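Fe(2+) transporter FeoB (Escherichia coli, PDB 3I8S) takes up ferrous iron across the bacterial inner membrane, with a cytosolic GTP-binding domain that probably couples nucleotide binding to channel opening. Local coordinates at residues 91-95 against 96-100. Numbering follows the deposited sequence. Where two conformers were deposited one is given.
Sequences NVVDA and SNLER
Between Asp94 and Asn97 the chain makes a type I beta turn from strand into helix, closed by a hydrogen bond of 3.0 Å from Asn97 N to Asp94 O. The Asp94 carboxylate binds the same turn with both oxygens. With its CG anti to the backbone N (chi1 177°), the group reaches forward along the chain, and OD1 takes two donors. Ser96 N meets Asp94 OD1 at 2.9 Å, from above the carboxylate plane, and this bond makes an Asx turn. Ser96 OG reaches Asp94 OD1 at 2.6 Å, on the syn side and close to that plane. OD2 of Asp94 receives Asn97 ND2 at 2.8 Å in a nearly straight bond (175°); the acceptor lies in the amide plane, while the amide and carboxylate planes stand 79° apart. Three donors thus fix the rotation of the carboxylate. Asn97 sits at the N-cap position, yet its side chain makes no capping bond; its NH2 turns back to Asp94 instead. A water bridges Ala95 O and Leu98 N, and Val93 CG1 packs on Leu98 CD1 at 3.7 Å. This is the first bend of a beta-alpha-beta unit in the GTPase domain: strand 88-94 runs between 4-10 and 115-120, Asp94 touches Met121 of the GTP-binding site, Asn101 of helix 98-111 bonds to Asp94 N, and Leu98 meets Val259 of helix 240-259.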
ATOM      1  N   ASN A  91      -6.861   0.721  -1.881  1.00 23.80           N
ATOM      2  CA  ASN A  91      -5.904  -0.118  -2.562  1.00 23.53           C
ATOM      3  C   ASN A  91      -6.626  -1.116  -3.421  1.00 23.53           C
ATOM      4  O   ASN A  91      -7.259  -2.018  -2.894  1.00 24.46           O
ATOM      5  CB  ASN A  91      -5.001  -0.795  -1.537  1.00 24.17           C
ATOM      6  CG  ASN A  91      -4.004  -1.791  -2.153  1.00 23.67           C
ATOM      7  OD1 ASN A  91      -3.527  -1.671  -3.314  1.00 26.64           O
ATOM      8  ND2 ASN A  91      -3.658  -2.765  -1.342  1.00 21.23           N
ATOM      9  N   VAL A  92      -6.564  -0.909  -4.723  1.00 22.87           N
ATOM     10  CA  VAL A  92      -7.247  -1.788  -5.711  1.00 22.95           C
ATOM     11  C   VAL A  92      -6.402  -3.010  -5.962  1.00 24.07           C
ATOM     12  O   VAL A  92      -5.261  -2.887  -6.406  1.00 25.61           O
ATOM     13  CB  VAL A  92      -7.591  -1.042  -6.985  1.00 24.05           C
ATOM     14  CG1 VAL A  92      -8.412  -1.949  -7.862  1.00 23.38           C
ATOM     15  CG2 VAL A  92      -8.347   0.257  -6.634  1.00 27.94           C
ATOM     16  N   VAL A  93      -6.931  -4.181  -5.619  1.00 22.36           N
ATOM     17  CA  VAL A  93      -6.188  -5.431  -5.647  1.00 22.83           C
ATOM     18  C   VAL A  93      -6.845  -6.396  -6.595  1.00 22.96           C
ATOM     19  O   VAL A  93      -8.019  -6.679  -6.490  1.00 23.70           O
ATOM     20  CB  VAL A  93      -6.077  -6.063  -4.217  1.00 21.94           C
ATOM     21  CG1 VAL A  93      -5.555  -7.556  -4.279  1.00 21.39           C
ATOM     22  CG2 VAL A  93      -5.221  -5.145  -3.324  1.00 22.29           C
ATOM     23  N   ASP A  94      -6.086  -6.843  -7.582  1.00 22.84           N
ATOM     24  CA  ASP A  94      -6.500  -7.853  -8.570  1.00 22.27           C
ATOM     25  C   ASP A  94      -6.604  -9.270  -7.942  1.00 21.96           C
ATOM     26  O   ASP A  94      -5.590  -9.904  -7.725  1.00 22.67           O
ATOM     27  CB  ASP A  94      -5.500  -7.824  -9.741  1.00 23.04           C
ATOM     28  CG  ASP A  94      -5.768  -8.873 -10.824  1.00 22.70           C
ATOM     29  OD1 ASP A  94      -6.787  -9.613 -10.757  1.00 24.64           O
ATOM     30  OD2 ASP A  94      -4.960  -8.980 -11.818  1.00 22.60           O
ATOM     31  N   ALA A  95      -7.830  -9.759  -7.687  1.00 22.16           N
ATOM     32  CA  ALA A  95      -8.044 -11.122  -7.152  1.00 22.50           C
ATOM     33  C   ALA A  95      -7.384 -12.264  -7.962  1.00 21.83           C
ATOM     34  O   ALA A  95      -7.074 -13.328  -7.414  1.00 23.16           O
ATOM     35  CB  ALA A  95      -9.554 -11.398  -6.957  1.00 23.11           C
ATOM     36  N   SER A  96      -7.162 -12.055  -9.264  1.00 21.53           N
ATOM     37  CA  SER A  96      -6.634 -13.093 -10.124  1.00 22.08           C
ATOM     38  C   SER A  96      -5.110 -13.182 -10.056  1.00 21.49           C
ATOM     39  O   SER A  96      -4.527 -14.096 -10.636  1.00 21.43           O
ATOM     40  CB  SER A  96      -7.083 -12.904 -11.573  1.00 22.46           C
ATOM     41  OG  SER A  96      -6.502 -11.797 -12.196  1.00 22.64           O
ATOM     42  N   ASN A  97      -4.510 -12.229  -9.350  1.00 21.48           N
ATOM     43  CA  ASN A  97      -3.068 -12.109  -9.147  1.00 22.19           C
ATOM     44  C   ASN A  97      -2.783 -11.624  -7.727  1.00 21.87           C
ATOM     45  O   ASN A  97      -1.930 -10.759  -7.483  1.00 21.26           O
ATOM     46  CB  ASN A  97      -2.441 -11.186 -10.203  1.00 22.81           C
ATOM     47  CG  ASN A  97      -2.490 -11.795 -11.607  1.00 25.86           C
ATOM     48  OD1 ASN A  97      -1.754 -12.771 -11.923  1.00 30.64           O
ATOM     49  ND2 ASN A  97      -3.348 -11.228 -12.480  1.00 27.11           N
ATOM     50  N   LEU A  98      -3.481 -12.248  -6.782  1.00 22.08           N
ATOM     51  CA  LEU A  98      -3.448 -11.818  -5.400  1.00 22.15           C
ATOM     52  C   LEU A  98      -2.054 -11.742  -4.784  1.00 21.87           C
ATOM     53  O   LEU A  98      -1.711 -10.728  -4.177  1.00 21.96           O
ATOM     54  CB  LEU A  98      -4.329 -12.761  -4.571  1.00 22.10           C
ATOM     55  CG  LEU A  98      -4.520 -12.342  -3.118  1.00 22.30           C
ATOM     56  CD1 LEU A  98      -5.152 -10.956  -2.968  1.00 23.32           C
ATOM     57  CD2 LEU A  98      -5.323 -13.438  -2.379  1.00 23.34           C
ATOM     58  N   GLU A  99      -1.269 -12.816  -4.915  1.00 22.84           N
ATOM     59  CA  GLU A  99       0.043 -12.920  -4.251  1.00 23.56           C
ATOM     60  C   GLU A  99       0.946 -11.771  -4.717  1.00 22.95           C
ATOM     61  O   GLU A  99       1.525 -11.029  -3.915  1.00 23.43           O
ATOM     62  CB  GLU A  99       0.690 -14.305  -4.453  1.00 24.08           C
ATOM     63  CG  GLU A  99       2.035 -14.477  -3.715  1.00 25.88           C
ATOM     64  CD  GLU A  99       2.389 -15.919  -3.314  1.00 28.33           C
ATOM     65  OE1 GLU A  99       1.601 -16.869  -3.571  1.00 34.64           O
ATOM     66  OE2 GLU A  99       3.485 -16.100  -2.743  1.00 33.66           O
ATOM     67  N   ARG A 100       0.969 -11.567  -6.033  1.00 21.63           N
ATOM     68  CA  ARG A 100       1.715 -10.467  -6.649  0.50 22.37           C
ATOM     69  C   ARG A 100       1.222  -9.117  -6.144  1.00 21.65           C
ATOM     70  O   ARG A 100       2.015  -8.218  -5.745  1.00 22.40           O
ATOM     71  CB  ARG A 100       1.564 -10.496  -8.184  0.50 22.58           C
ATOM     72  CG  ARG A 100       2.265  -9.307  -8.892  0.50 22.77           C
ATOM     73  CD  ARG A 100       2.434  -9.535 -10.360  0.50 23.02           C
ATOM     74  NE  ARG A 100       3.439  -8.647 -10.955  0.50 24.17           N
ATOM     75  CZ  ARG A 100       4.313  -9.015 -11.904  0.50 25.50           C
ATOM     76  NH1 ARG A 100       4.370 -10.265 -12.359  0.50 23.82           N
ATOM     77  NH2 ARG A 100       5.168  -8.120 -12.400  0.50 25.86           N
TER
HETATM   78  O   HOH W   1      -4.929 -14.925  -7.077  1.00 21.47           O